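Local structure of dextranase (6NZS) at residues A[477-482]-A[500-505]; A[399-404]-A[428-433]; A[388-393]-A[403-408]; A[555-560]-A[567-572]. The protein catalyses the endohydrolysis of (1->6)-alpha-D-glucosidic linkages in dextran. One frame throughout, in Å; residues are numbered along the deposited sequence.

In the fold
All four contacts lie along the beta-helix and follow one another from residue 388 toward the C-terminal end. Contact 3 opens first and shares Thr403 and Val404, on strand 398-407, with contact 2; their centres are about 10 Å apart. Contact 1 follows on the next coils, its centre about 9 Å from that of contact 2, because strands 423-435 and 469-482 are neighbours. Contact 4 comes last, its centre about 15 Å from that of contact 1 and about 25 Å from that of contact 3. Contacts 1 and 2 pair strands of successive coils, contact 3 crosses the interior, and contact 4 packs a loop onto the C-terminal part, so the set follows the solenoid from interior to C-terminal loop.

Contact 1 of 4, residues A[477-482]-A[500-505]; sequences ENITVE and IHVKNL
In the right-handed parallel beta-helix expected of this family, Asn478 and Asn504 stand one coil apart in a row of stacked asparagines, at a bend where both backbones have positive phi. ND2 of Asn504 gives a fairly straight bond to OD1 of Asn478 (3.0 Å, 163° at the hydrogen). OD1 lies in the amide plane of the donor, but the donor stands 43° out of the carbonyl plane of Asn478, and the amide planes are 81° apart. The row continues on the other side, where ND2 of Asn478 is bonded to Asn430. Alongside, N of Asn478 reaches O of Lys503 at 2.8 Å and N of Ile479 reaches O of Asn504 at 3.0 Å, keeping parallel register. On the inner face CD1 of Leu505 lies against CB of Ile479 (3.9 Å) and CG2 of Val481 (4.1 Å), with Leu450 near by. Glu477 and Lys503 run side by side as extended chains on the other face, OE2 and NZ 4.1 Å apart, beyond a salt bridge, which OE1 of Glu477 makes instead to Arg475. Directed amide bonds thus probably fix the bend from coil to coil; the Glu477-Lys503 pair is probably only a weak attraction.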
loop_
_atom_site.group_PDB
_atom_site.type_symbol
_atom_site.label_atom_id
_atom_site.label_comp_id
_atom_site.label_asym_id
_atom_site.label_seq_id
_atom_site.Cartn_x
_atom_site.Cartn_y
_atom_site.Cartn_z
ATOM N N GLU A 477 -10.851 -11.160 8.001
ATOM C CA GLU A 477 -10.544 -11.713 9.317
ATOM C C GLU A 477 -9.176 -11.234 9.767
ATOM O O GLU A 477 -8.175 -11.482 9.083
ATOM C CB GLU A 477 -10.599 -13.243 9.322
ATOM C CG GLU A 477 -10.219 -13.824 10.673
ATOM C CD GLU A 477 -10.716 -15.238 10.898
ATOM O OE1 GLU A 477 -11.440 -15.767 10.031
ATOM O OE2 GLU A 477 -10.381 -15.809 11.958
ATOM N N ASN A 478 -9.145 -10.581 10.936
ATOM C CA ASN A 478 -7.964 -9.980 11.548
ATOM C C ASN A 478 -7.564 -8.719 10.796
ATOM O O ASN A 478 -6.824 -8.777 9.812
ATOM C CB ASN A 478 -6.801 -10.974 11.693
ATOM C CG ASN A 478 -7.196 -12.214 12.458
ATOM O OD1 ASN A 478 -8.067 -12.168 13.325
ATOM N ND2 ASN A 478 -6.564 -13.333 12.135
ATOM N N ILE A 479 -8.082 -7.579 11.242
ATOM C CA ILE A 479 -7.665 -6.272 10.752
ATOM C C ILE A 479 -7.230 -5.499 11.985
ATOM O O ILE A 479 -8.068 -5.005 12.751
ATOM C CB ILE A 479 -8.772 -5.528 10.003
ATOM C CG1 ILE A 479 -9.379 -6.380 8.880
ATOM C CG2 ILE A 479 -8.203 -4.225 9.444
ATOM C CD1 ILE A 479 -10.589 -5.717 8.216
ATOM N N THR A 480 -5.924 -5.406 12.191
ATOM C CA THR A 480 -5.361 -4.747 13.357
ATOM C C THR A 480 -5.002 -3.318 12.980
ATOM O O THR A 480 -4.200 -3.097 12.066
ATOM C CB THR A 480 -4.127 -5.519 13.820
ATOM O OG1 THR A 480 -4.529 -6.836 14.237
ATOM C CG2 THR A 480 -3.448 -4.807 14.976
ATOM N N VAL A 481 -5.617 -2.353 13.657
ATOM C CA VAL A 481 -5.405 -0.936 13.379
ATOM C C VAL A 481 -4.697 -0.339 14.584
ATOM O O VAL A 481 -5.251 -0.289 15.692
ATOM C CB VAL A 481 -6.722 -0.208 13.091
ATOM C CG1 VAL A 481 -6.456 1.253 12.751
ATOM C CG2 VAL A 481 -7.466 -0.907 11.950
ATOM N N GLU A 482 -3.458 0.083 14.380
ATOM C CA GLU A 482 -2.617 0.537 15.485
ATOM C C GLU A 482 -2.680 2.053 15.625
ATOM O O GLU A 482 -2.770 2.779 14.630
ATOM C CB GLU A 482 -1.172 0.078 15.276
ATOM C CG GLU A 482 -1.057 -1.445 15.125
ATOM C CD GLU A 482 0.274 -1.995 15.590
ATOM O OE1 GLU A 482 0.862 -1.456 16.553
ATOM O OE2 GLU A 482 0.730 -2.989 15.002
ATOM N N ILE A 500 -21.434 -10.325 4.451
ATOM C CA ILE A 500 -20.153 -9.656 4.628
ATOM C C ILE A 500 -19.743 -9.878 6.075
ATOM O O ILE A 500 -20.522 -9.603 6.992
ATOM C CB ILE A 500 -20.284 -8.154 4.325
ATOM C CG1 ILE A 500 -21.009 -7.918 2.989
ATOM C CG2 ILE A 500 -18.909 -7.472 4.402
ATOM C CD1 ILE A 500 -20.336 -8.539 1.777
ATOM N N HIS A 501 -18.539 -10.392 6.290
ATOM C CA HIS A 501 -18.094 -10.745 7.629
ATOM C C HIS A 501 -16.804 -9.999 7.927
ATOM O O HIS A 501 -15.850 -10.078 7.148
ATOM C CB HIS A 501 -17.879 -12.257 7.740
ATOM C CG HIS A 501 -17.911 -12.771 9.144
ATOM N ND1 HIS A 501 -18.973 -13.490 9.654
ATOM C CD2 HIS A 501 -17.006 -12.669 10.147
ATOM C CE1 HIS A 501 -18.716 -13.809 10.912
ATOM N NE2 HIS A 501 -17.527 -13.325 11.235
ATOM N N VAL A 502 -16.783 -9.275 9.047
ATOM C CA VAL A 502 -15.589 -8.586 9.535
ATOM C C VAL A 502 -15.299 -9.145 10.919
ATOM O O VAL A 502 -16.036 -8.862 11.874
ATOM C CB VAL A 502 -15.783 -7.062 9.579
ATOM C CG1 VAL A 502 -14.502 -6.370 10.051
ATOM C CG2 VAL A 502 -16.204 -6.529 8.211
ATOM N N LYS A 503 -14.246 -9.947 11.030
ATOM C CA LYS A 503 -13.891 -10.618 12.272
ATOM C C LYS A 503 -12.576 -10.054 12.797
ATOM O O LYS A 503 -11.587 -9.966 12.059
ATOM C CB LYS A 503 -13.761 -12.130 12.068
ATOM C CG LYS A 503 -13.487 -12.885 13.356
ATOM C CD LYS A 503 -13.557 -14.401 13.156
ATOM C CE LYS A 503 -13.346 -15.116 14.482
ATOM N NZ LYS A 503 -13.641 -16.576 14.391
ATOM N N ASN A 504 -12.560 -9.684 14.074
ATOM C CA ASN A 504 -11.364 -9.145 14.725
ATOM C C ASN A 504 -10.825 -7.898 14.019
ATOM O O ASN A 504 -9.618 -7.753 13.795
ATOM C CB ASN A 504 -10.265 -10.199 14.930
ATOM C CG ASN A 504 -9.154 -9.697 15.850
ATOM O OD1 ASN A 504 -9.391 -8.856 16.729
ATOM N ND2 ASN A 504 -7.936 -10.185 15.638
ATOM N N LEU A 505 -11.730 -6.985 13.675
ATOM C CA LEU A 505 -11.332 -5.601 13.433
ATOM C C LEU A 505 -11.042 -5.010 14.802
ATOM O O LEU A 505 -11.964 -4.736 15.578
ATOM C CB LEU A 505 -12.453 -4.835 12.736
ATOM C CG LEU A 505 -12.253 -3.315 12.656
ATOM C CD1 LEU A 505 -10.981 -2.980 11.883
ATOM C CD2 LEU A 505 -13.460 -2.621 12.047
#

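Contact 2 of 4, residues A[399-404]-A[428-433]; sequences TIDNTV and VTNTTV
Asp401 lies alongside Asn430 and crosses Thr429, and its OD1 is gripped by both. ND2 of Asn430 meets the syn lone pair of Asp401 OD1 at 2.9 Å, with the carboxylate and amide planes 77° apart. The hydroxyl of Thr429 donates from the anti side, somewhat out of the carboxylate plane, OG1 to Asp401 OD1 being 2.7 Å. Thr429 can do this because its OG1 sits between backbone N and carbonyl carbon (chi1 54°), turned toward the Asp401 strand. A leucine in place of Asp401 would probably leave the Asn430 amide and the Thr429 hydroxyl without their common acceptor. The backbones pair in parallel: N of Thr429 with O of Ile400 (2.8 Å), N of Asn402 with O of Thr429 (3.0 Å), N of Thr403 with O of Asn430, and N of Thr432 with O of Thr403 (2.9 Å). On the face opposite Asp401, Ile400 and Val428 point the same way, CD1 to CG2 4.1 Å. There too a water bridges the hydroxyls of Thr403 and Thr431 and donates to O of Thr429 (2.8 Å from the water oxygen), satisfying polar groups of two buried threonines. Strands 377-380 and 382-386 flank the pair beyond 399-404, and strand 469-482 follows beyond 428-433, so these are two middle strands in the stacked coils of the beta-helix.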
loop_
_atom_site.group_PDB
_atom_site.type_symbol
_atom_site.label_atom_id
_atom_site.label_comp_id
_atom_site.label_asym_id
_atom_site.label_seq_id
_atom_site.Cartn_x
_atom_site.Cartn_y
_atom_site.Cartn_z
ATOM N N THR A 399 -8.184 -13.781 -2.903
ATOM C CA THR A 399 -7.691 -14.150 -1.582
ATOM C C THR A 399 -6.442 -13.339 -1.270
ATOM O O THR A 399 -5.514 -13.305 -2.078
ATOM C CB THR A 399 -7.381 -15.650 -1.523
ATOM O OG1 THR A 399 -8.568 -16.380 -1.871
ATOM C CG2 THR A 399 -6.941 -16.061 -0.128
ATOM N N ILE A 400 -6.429 -12.679 -0.108
ATOM C CA ILE A 400 -5.295 -11.873 0.344
ATOM C C ILE A 400 -4.913 -12.319 1.746
ATOM O O ILE A 400 -5.788 -12.492 2.601
ATOM C CB ILE A 400 -5.654 -10.373 0.369
ATOM C CG1 ILE A 400 -6.055 -9.877 -1.016
ATOM C CG2 ILE A 400 -4.483 -9.553 0.912
ATOM C CD1 ILE A 400 -6.520 -8.426 -1.036
ATOM N N ASP A 401 -3.610 -12.469 2.000
ATOM C CA ASP A 401 -3.124 -12.750 3.345
ATOM C C ASP A 401 -1.872 -11.937 3.645
ATOM O O ASP A 401 -1.015 -11.754 2.774
ATOM C CB ASP A 401 -2.805 -14.239 3.558
ATOM C CG ASP A 401 -2.391 -14.533 4.982
ATOM O OD1 ASP A 401 -3.188 -14.262 5.899
ATOM O OD2 ASP A 401 -1.264 -15.010 5.200
ATOM N N ASN A 402 -1.757 -11.486 4.896
ATOM C CA ASN A 402 -0.508 -10.939 5.423
ATOM C C ASN A 402 -0.110 -9.637 4.735
ATOM O O ASN A 402 0.946 -9.554 4.089
ATOM C CB ASN A 402 0.616 -11.984 5.361
ATOM C CG ASN A 402 1.843 -11.561 6.130
ATOM O OD1 ASN A 402 1.761 -10.733 7.050
ATOM N ND2 ASN A 402 2.991 -12.122 5.765
ATOM N N THR A 403 -0.939 -8.613 4.901
ATOM C CA THR A 403 -0.724 -7.292 4.315
ATOM C C THR A 403 -0.448 -6.302 5.434
ATOM O O THR A 403 -1.281 -6.141 6.335
ATOM C CB THR A 403 -1.964 -6.813 3.560
ATOM O OG1 THR A 403 -2.502 -7.863 2.737
ATOM C CG2 THR A 403 -1.623 -5.632 2.666
ATOM N N VAL A 404 0.695 -5.626 5.361
ATOM C CA VAL A 404 1.039 -4.529 6.261
ATOM C C VAL A 404 0.784 -3.235 5.504
ATOM O O VAL A 404 1.222 -3.092 4.355
ATOM C CB VAL A 404 2.514 -4.631 6.685
ATOM C CG1 VAL A 404 2.927 -3.407 7.497
ATOM C CG2 VAL A 404 2.758 -5.916 7.488
ATOM N N VAL A 428 -9.922 -11.966 2.923
ATOM C CA VAL A 428 -8.777 -11.113 3.245
ATOM C C VAL A 428 -8.414 -11.341 4.706
ATOM O O VAL A 428 -9.189 -10.984 5.603
ATOM C CB VAL A 428 -9.089 -9.627 3.003
ATOM C CG1 VAL A 428 -7.897 -8.741 3.390
ATOM C CG2 VAL A 428 -9.507 -9.371 1.569
ATOM N N THR A 429 -7.228 -11.893 4.952
ATOM C CA THR A 429 -6.829 -12.274 6.299
ATOM C C THR A 429 -5.528 -11.589 6.711
ATOM O O THR A 429 -4.634 -11.355 5.892
ATOM C CB THR A 429 -6.695 -13.802 6.429
ATOM O OG1 THR A 429 -5.803 -14.293 5.420
ATOM C CG2 THR A 429 -8.060 -14.466 6.267
ATOM N N ASN A 430 -5.434 -11.258 7.999
ATOM C CA ASN A 430 -4.175 -10.829 8.618
ATOM C C ASN A 430 -3.641 -9.532 8.008
ATOM O O ASN A 430 -2.534 -9.468 7.468
ATOM C CB ASN A 430 -3.146 -11.962 8.617
ATOM C CG ASN A 430 -3.630 -13.135 9.416
ATOM O OD1 ASN A 430 -4.066 -12.966 10.552
ATOM N ND2 ASN A 430 -3.639 -14.314 8.809
ATOM N N THR A 431 -4.468 -8.501 8.114
ATOM C CA THR A 431 -4.134 -7.148 7.680
ATOM C C THR A 431 -3.755 -6.348 8.913
ATOM O O THR A 431 -4.469 -6.388 9.919
ATOM C CB THR A 431 -5.358 -6.497 7.027
ATOM O OG1 THR A 431 -5.870 -7.344 5.984
ATOM C CG2 THR A 431 -5.005 -5.127 6.456
ATOM N N THR A 432 -2.631 -5.635 8.849
ATOM C CA THR A 432 -2.254 -4.719 9.917
ATOM C C THR A 432 -2.075 -3.335 9.320
ATOM O O THR A 432 -1.164 -3.116 8.512
ATOM C CB THR A 432 -0.984 -5.164 10.633
ATOM O OG1 THR A 432 -1.136 -6.519 11.079
ATOM C CG2 THR A 432 -0.730 -4.302 11.848
ATOM N N VAL A 433 -2.931 -2.403 9.734
ATOM C CA VAL A 433 -2.813 -1.005 9.348
ATOM C C VAL A 433 -1.984 -0.347 10.444
ATOM O O VAL A 433 -2.501 0.010 11.504
ATOM C CB VAL A 433 -4.187 -0.353 9.196
ATOM C CG1 VAL A 433 -4.073 1.064 8.627
ATOM C CG2 VAL A 433 -5.092 -1.221 8.287
HETATM O O HOH W 1 -4.210 -8.947 4.443
#

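Contact 3 of 4, residues A[388-393]-A[403-408]; sequences DDVLKM and TVIWKN
Val390 wedges between Ile405 and Lys407, one methyl for each. Its CG1, anti to the backbone N (chi1 -173°), meets CG2 of Ile405 at 4.0 Å, while CG2 of Val390 lies on CD of Lys407 at 3.7 Å; Val390 runs antiparallel to both side chains, passing alongside them. One residue on, CD1 of Leu391 touches CD1 of Ile405 at 4.2 Å. The chain of Lys407 bends at chi2 (71°), and NZ bonds to O of Asp388 at 2.7 Å, from well above the carbonyl plane (66° out of it). The carbonyls of Asn410 and Pro412 also accept from NZ, so backbone oxygens of three residues hold this buried amine. A second shell sets the Asp388 loop. OD1 of Asp388, by its anti lone pair, takes N of Asp389 at 2.9 Å, and the Asp389 carboxylate is in turn bonded by Trp418 and Gln415. Phe384 backs Val390, and Thr431 of the neighbouring strand backs Ile405. A hydrophobic seam with a lysine tied to turn carbonyls at its end thus joins the 388-390 loop and the start of strand 391-392 to strand 398-407. It runs across the interior of the beta-helix, between two of its sheets.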
loop_
_atom_site.group_PDB
_atom_site.type_symbol
_atom_site.label_atom_id
_atom_site.label_comp_id
_atom_site.label_asym_id
_atom_site.label_seq_id
_atom_site.Cartn_x
_atom_site.Cartn_y
_atom_site.Cartn_z
ATOM N N ASP A 388 -4.637 6.683 -1.351
ATOM C CA ASP A 388 -5.954 6.489 -1.934
ATOM C C ASP A 388 -6.398 5.088 -1.532
ATOM O O ASP A 388 -5.768 4.465 -0.673
ATOM C CB ASP A 388 -5.932 6.746 -3.444
ATOM C CG ASP A 388 -7.194 7.438 -3.918
ATOM O OD1 ASP A 388 -8.263 6.809 -3.801
ATOM O OD2 ASP A 388 -7.131 8.611 -4.360
ATOM N N ASP A 389 -7.481 4.589 -2.142
ATOM C CA ASP A 389 -7.938 3.216 -1.913
ATOM C C ASP A 389 -6.745 2.279 -1.910
ATOM O O ASP A 389 -5.960 2.274 -2.859
ATOM C CB ASP A 389 -8.852 2.775 -3.066
ATOM C CG ASP A 389 -10.125 3.578 -3.168
ATOM O OD1 ASP A 389 -10.677 3.983 -2.127
ATOM O OD2 ASP A 389 -10.585 3.795 -4.318
ATOM N N VAL A 390 -6.602 1.486 -0.843
ATOM C CA VAL A 390 -5.417 0.637 -0.723
ATOM C C VAL A 390 -5.662 -0.739 -1.330
ATOM O O VAL A 390 -4.897 -1.204 -2.191
ATOM C CB VAL A 390 -4.927 0.506 0.733
ATOM C CG1 VAL A 390 -3.586 -0.251 0.755
ATOM C CG2 VAL A 390 -4.789 1.876 1.412
ATOM N N LEU A 391 -6.690 -1.421 -0.849
ATOM C CA LEU A 391 -7.079 -2.730 -1.363
ATOM C C LEU A 391 -8.403 -2.559 -2.098
ATOM O O LEU A 391 -9.452 -2.369 -1.470
ATOM C CB LEU A 391 -7.202 -3.748 -0.233
ATOM C CG LEU A 391 -5.903 -3.995 0.539
ATOM C CD1 LEU A 391 -6.132 -5.034 1.624
ATOM C CD2 LEU A 391 -4.763 -4.422 -0.399
ATOM N N LYS A 392 -8.351 -2.641 -3.426
ATOM C CA LYS A 392 -9.522 -2.451 -4.276
ATOM C C LYS A 392 -10.133 -3.825 -4.516
ATOM O O LYS A 392 -9.661 -4.598 -5.357
ATOM C CB LYS A 392 -9.114 -1.738 -5.559
ATOM C CG LYS A 392 -8.738 -0.275 -5.292
ATOM C CD LYS A 392 -7.695 0.254 -6.271
ATOM C CE LYS A 392 -8.299 0.506 -7.643
ATOM N NZ LYS A 392 -7.428 1.357 -8.515
ATOM N N MET A 393 -11.182 -4.122 -3.756
ATOM C CA MET A 393 -11.793 -5.449 -3.719
ATOM C C MET A 393 -12.983 -5.421 -4.673
ATOM O O MET A 393 -14.139 -5.273 -4.276
ATOM C CB MET A 393 -12.203 -5.798 -2.289
ATOM C CG MET A 393 -11.078 -5.635 -1.263
ATOM S SD MET A 393 -9.534 -6.455 -1.713
ATOM C CE MET A 393 -10.055 -8.173 -1.804
ATOM N N THR A 403 -0.939 -8.613 4.901
ATOM C CA THR A 403 -0.724 -7.292 4.315
ATOM C C THR A 403 -0.448 -6.302 5.434
ATOM O O THR A 403 -1.281 -6.141 6.335
ATOM C CB THR A 403 -1.964 -6.813 3.560
ATOM O OG1 THR A 403 -2.502 -7.863 2.737
ATOM C CG2 THR A 403 -1.623 -5.632 2.666
ATOM N N VAL A 404 0.695 -5.626 5.361
ATOM C CA VAL A 404 1.039 -4.529 6.261
ATOM C C VAL A 404 0.784 -3.235 5.504
ATOM O O VAL A 404 1.222 -3.092 4.355
ATOM C CB VAL A 404 2.514 -4.631 6.685
ATOM C CG1 VAL A 404 2.927 -3.407 7.497
ATOM C CG2 VAL A 404 2.758 -5.916 7.488
ATOM N N ILE A 405 0.055 -2.300 6.124
ATOM C CA ILE A 405 -0.399 -1.096 5.431
ATOM C C ILE A 405 -0.021 0.141 6.236
ATOM O O ILE A 405 -0.310 0.220 7.435
ATOM C CB ILE A 405 -1.918 -1.124 5.178
ATOM C CG1 ILE A 405 -2.281 -2.324 4.285
ATOM C CG2 ILE A 405 -2.379 0.209 4.566
ATOM C CD1 ILE A 405 -3.787 -2.530 4.111
ATOM N N TRP A 406 0.626 1.105 5.572
ATOM C CA TRP A 406 0.857 2.445 6.108
ATOM C C TRP A 406 -0.053 3.358 5.295
ATOM O O TRP A 406 0.262 3.727 4.162
ATOM C CB TRP A 406 2.324 2.853 5.962
ATOM C CG TRP A 406 2.701 4.052 6.809
ATOM C CD1 TRP A 406 2.036 5.254 6.915
ATOM C CD2 TRP A 406 3.831 4.143 7.678
ATOM N NE1 TRP A 406 2.698 6.076 7.803
ATOM C CE2 TRP A 406 3.800 5.417 8.282
ATOM C CE3 TRP A 406 4.878 3.266 8.000
ATOM C CZ2 TRP A 406 4.769 5.830 9.205
ATOM C CZ3 TRP A 406 5.826 3.674 8.910
ATOM C CH2 TRP A 406 5.765 4.938 9.510
ATOM N N LYS A 407 -1.199 3.695 5.857
ATOM C CA LYS A 407 -2.175 4.497 5.146
ATOM C C LYS A 407 -1.837 5.972 5.330
ATOM O O LYS A 407 -1.396 6.378 6.406
ATOM C CB LYS A 407 -3.564 4.164 5.710
ATOM C CG LYS A 407 -4.707 5.034 5.226
ATOM C CD LYS A 407 -5.033 4.741 3.776
ATOM C CE LYS A 407 -5.869 5.853 3.186
ATOM N NZ LYS A 407 -6.338 5.477 1.807
ATOM N N ASN A 408 -2.008 6.769 4.266
ATOM C CA ASN A 408 -1.824 8.211 4.394
ATOM C C ASN A 408 -3.167 8.872 4.701
ATOM O O ASN A 408 -3.853 8.438 5.631
ATOM C CB ASN A 408 -1.086 8.793 3.177
ATOM C CG ASN A 408 0.402 8.432 3.170
ATOM O OD1 ASN A 408 0.871 7.647 3.996
ATOM N ND2 ASN A 408 1.155 9.049 2.263
#

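Contact 4 of 4, residues A[555-560]-A[567-572]; sequences EVIEKT and HQLGRI
Ile557 and Leu569 give up the most surface here, and Gly570 lies beside them. Ile557 turns its CD1 into the beta turn of 568-571: that methyl sits 3.7 Å from CA of Gly570 and 3.8 Å from CD2 of Leu569. With CG1 anti to the carbonyl carbon (chi1 -53°), CG2 rests on the same glycine, 3.9 Å from its CA, and meets CD1 of Ile572 at 4.1 Å. A side-chain carbon at Gly570 would clash with CG2 of Ile557, so glycine lets these methyls come right onto the backbone. An alanine in place of Ile557 would probably open a gap against Gly570 and leave Leu569 and Ile572 without the methyls they pack on. Leu569 also puts its CD2 against the extended chain of Glu555, 3.6 Å from CD, across the chain rather than along it; OE2 of Glu555 is bonded to Asn563. O of Gln568 receives N of Arg571 (3.1 Å) and, from the opposite face of its plane, NH1 of Arg571 (2.9 Å), with that oxygen in the guanidinium plane. Tyr550 and Trp510 bond the carbonyls of Gly570 and Leu569, and Trp564 packs on Ile557. This is a type I beta turn whose Gln568 carbonyl is also bonded by the Arg571 side chain, laid on Ile557 beside strand 545-552 in the C-terminal part of the beta-helix.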
loop_
_atom_site.group_PDB
_atom_site.type_symbol
_atom_site.label_atom_id
_atom_site.label_comp_id
_atom_site.label_asym_id
_atom_site.label_seq_id
_atom_site.Cartn_x
_atom_site.Cartn_y
_atom_site.Cartn_z
ATOM N N GLU A 555 -11.937 -3.295 24.034
ATOM C CA GLU A 555 -13.301 -3.603 24.445
ATOM C C GLU A 555 -14.112 -4.013 23.221
ATOM O O GLU A 555 -14.206 -3.254 22.253
ATOM C CB GLU A 555 -13.942 -2.388 25.119
ATOM C CG GLU A 555 -15.402 -2.598 25.506
ATOM C CD GLU A 555 -15.992 -1.421 26.269
ATOM O OE1 GLU A 555 -15.267 -0.770 27.054
ATOM O OE2 GLU A 555 -17.194 -1.154 26.094
ATOM N N VAL A 556 -14.724 -5.196 23.276
ATOM C CA VAL A 556 -15.507 -5.694 22.148
ATOM C C VAL A 556 -16.852 -4.981 22.093
ATOM O O VAL A 556 -17.549 -4.850 23.109
ATOM C CB VAL A 556 -15.683 -7.218 22.228
ATOM C CG1 VAL A 556 -16.598 -7.702 21.110
ATOM C CG2 VAL A 556 -14.334 -7.905 22.145
ATOM N N ILE A 557 -17.213 -4.519 20.899
ATOM C CA ILE A 557 -18.477 -3.838 20.647
ATOM C C ILE A 557 -19.579 -4.881 20.476
ATOM O O ILE A 557 -19.460 -5.799 19.657
ATOM C CB ILE A 557 -18.348 -2.969 19.385
ATOM C CG1 ILE A 557 -17.134 -2.029 19.499
ATOM C CG2 ILE A 557 -19.643 -2.230 19.084
ATOM C CD1 ILE A 557 -17.070 -1.221 20.799
ATOM N N GLU A 558 -20.663 -4.743 21.239
ATOM C CA GLU A 558 -21.741 -5.728 21.187
ATOM C C GLU A 558 -23.094 -5.033 21.125
ATOM O O GLU A 558 -23.358 -4.106 21.897
ATOM C CB GLU A 558 -21.705 -6.652 22.410
ATOM C CG GLU A 558 -20.398 -7.403 22.611
ATOM C CD GLU A 558 -20.383 -8.204 23.906
ATOM O OE1 GLU A 558 -21.218 -9.119 24.054
ATOM O OE2 GLU A 558 -19.543 -7.916 24.781
ATOM N N LYS A 559 -23.956 -5.504 20.218
ATOM C CA LYS A 559 -25.322 -4.995 20.141
ATOM C C LYS A 559 -26.046 -5.116 21.476
ATOM O O LYS A 559 -26.937 -4.313 21.771
ATOM C CB LYS A 559 -26.092 -5.766 19.068
ATOM C CG LYS A 559 -26.681 -4.923 17.963
ATOM C CD LYS A 559 -27.407 -5.809 16.952
ATOM C CE LYS A 559 -28.076 -4.989 15.875
ATOM N NZ LYS A 559 -28.904 -5.846 14.963
ATOM N N THR A 560 -25.676 -6.098 22.294
ATOM C CA THR A 560 -26.317 -6.338 23.580
ATOM C C THR A 560 -25.563 -5.737 24.760
ATOM O O THR A 560 -25.974 -5.944 25.908
ATOM C CB THR A 560 -26.498 -7.846 23.804
ATOM O OG1 THR A 560 -25.219 -8.487 23.789
ATOM C CG2 THR A 560 -27.383 -8.452 22.724
ATOM N N HIS A 567 -22.881 7.576 19.448
ATOM C CA HIS A 567 -22.304 8.356 20.537
ATOM C C HIS A 567 -21.622 7.484 21.580
ATOM O O HIS A 567 -21.188 8.003 22.618
ATOM C CB HIS A 567 -23.411 9.174 21.218
ATOM C CG HIS A 567 -24.526 8.335 21.765
ATOM N ND1 HIS A 567 -24.543 7.864 23.060
ATOM C CD2 HIS A 567 -25.657 7.869 21.182
ATOM C CE1 HIS A 567 -25.637 7.152 23.255
ATOM N NE2 HIS A 567 -26.327 7.133 22.129
ATOM N N GLN A 568 -21.531 6.182 21.337
ATOM C CA GLN A 568 -20.894 5.224 22.221
ATOM C C GLN A 568 -19.585 4.756 21.594
ATOM O O GLN A 568 -19.196 5.206 20.514
ATOM C CB GLN A 568 -21.839 4.049 22.501
ATOM C CG GLN A 568 -23.233 4.517 22.963
ATOM C CD GLN A 568 -24.170 3.378 23.327
ATOM O OE1 GLN A 568 -24.308 2.404 22.587
ATOM N NE2 GLN A 568 -24.828 3.502 24.477
ATOM N N LEU A 569 -18.909 3.843 22.290
ATOM C CA LEU A 569 -17.565 3.436 21.882
ATOM C C LEU A 569 -17.535 2.902 20.450
ATOM O O LEU A 569 -16.586 3.169 19.706
ATOM C CB LEU A 569 -17.008 2.402 22.860
ATOM C CG LEU A 569 -15.588 1.904 22.565
ATOM C CD1 LEU A 569 -14.561 3.046 22.677
ATOM C CD2 LEU A 569 -15.220 0.766 23.500
ATOM N N GLY A 570 -18.555 2.141 20.040
ATOM C CA GLY A 570 -18.515 1.526 18.718
ATOM C C GLY A 570 -18.744 2.487 17.568
ATOM O O GLY A 570 -18.363 2.180 16.430
ATOM N N ARG A 571 -19.375 3.629 17.830
ATOM C CA ARG A 571 -19.598 4.667 16.823
ATOM C C ARG A 571 -20.471 4.181 15.664
ATOM O O ARG A 571 -20.398 4.717 14.557
ATOM C CB ARG A 571 -18.286 5.267 16.295
ATOM C CG ARG A 571 -17.314 5.791 17.360
ATOM C CD ARG A 571 -17.788 7.107 17.993
ATOM N NE ARG A 571 -16.669 7.840 18.599
ATOM C CZ ARG A 571 -16.268 7.700 19.860
ATOM N NH1 ARG A 571 -16.868 6.849 20.680
ATOM N NH2 ARG A 571 -15.242 8.414 20.306
ATOM N N ILE A 572 -21.318 3.181 15.893
ATOM C CA ILE A 572 -22.112 2.593 14.814
ATOM C C ILE A 572 -23.375 3.422 14.613
ATOM O O ILE A 572 -24.251 3.450 15.483
ATOM C CB ILE A 572 -22.435 1.119 15.079
ATOM C CG1 ILE A 572 -21.162 0.275 15.023
ATOM C CG2 ILE A 572 -23.458 0.594 14.063
ATOM C CD1 ILE A 572 -21.350 -1.158 15.511
#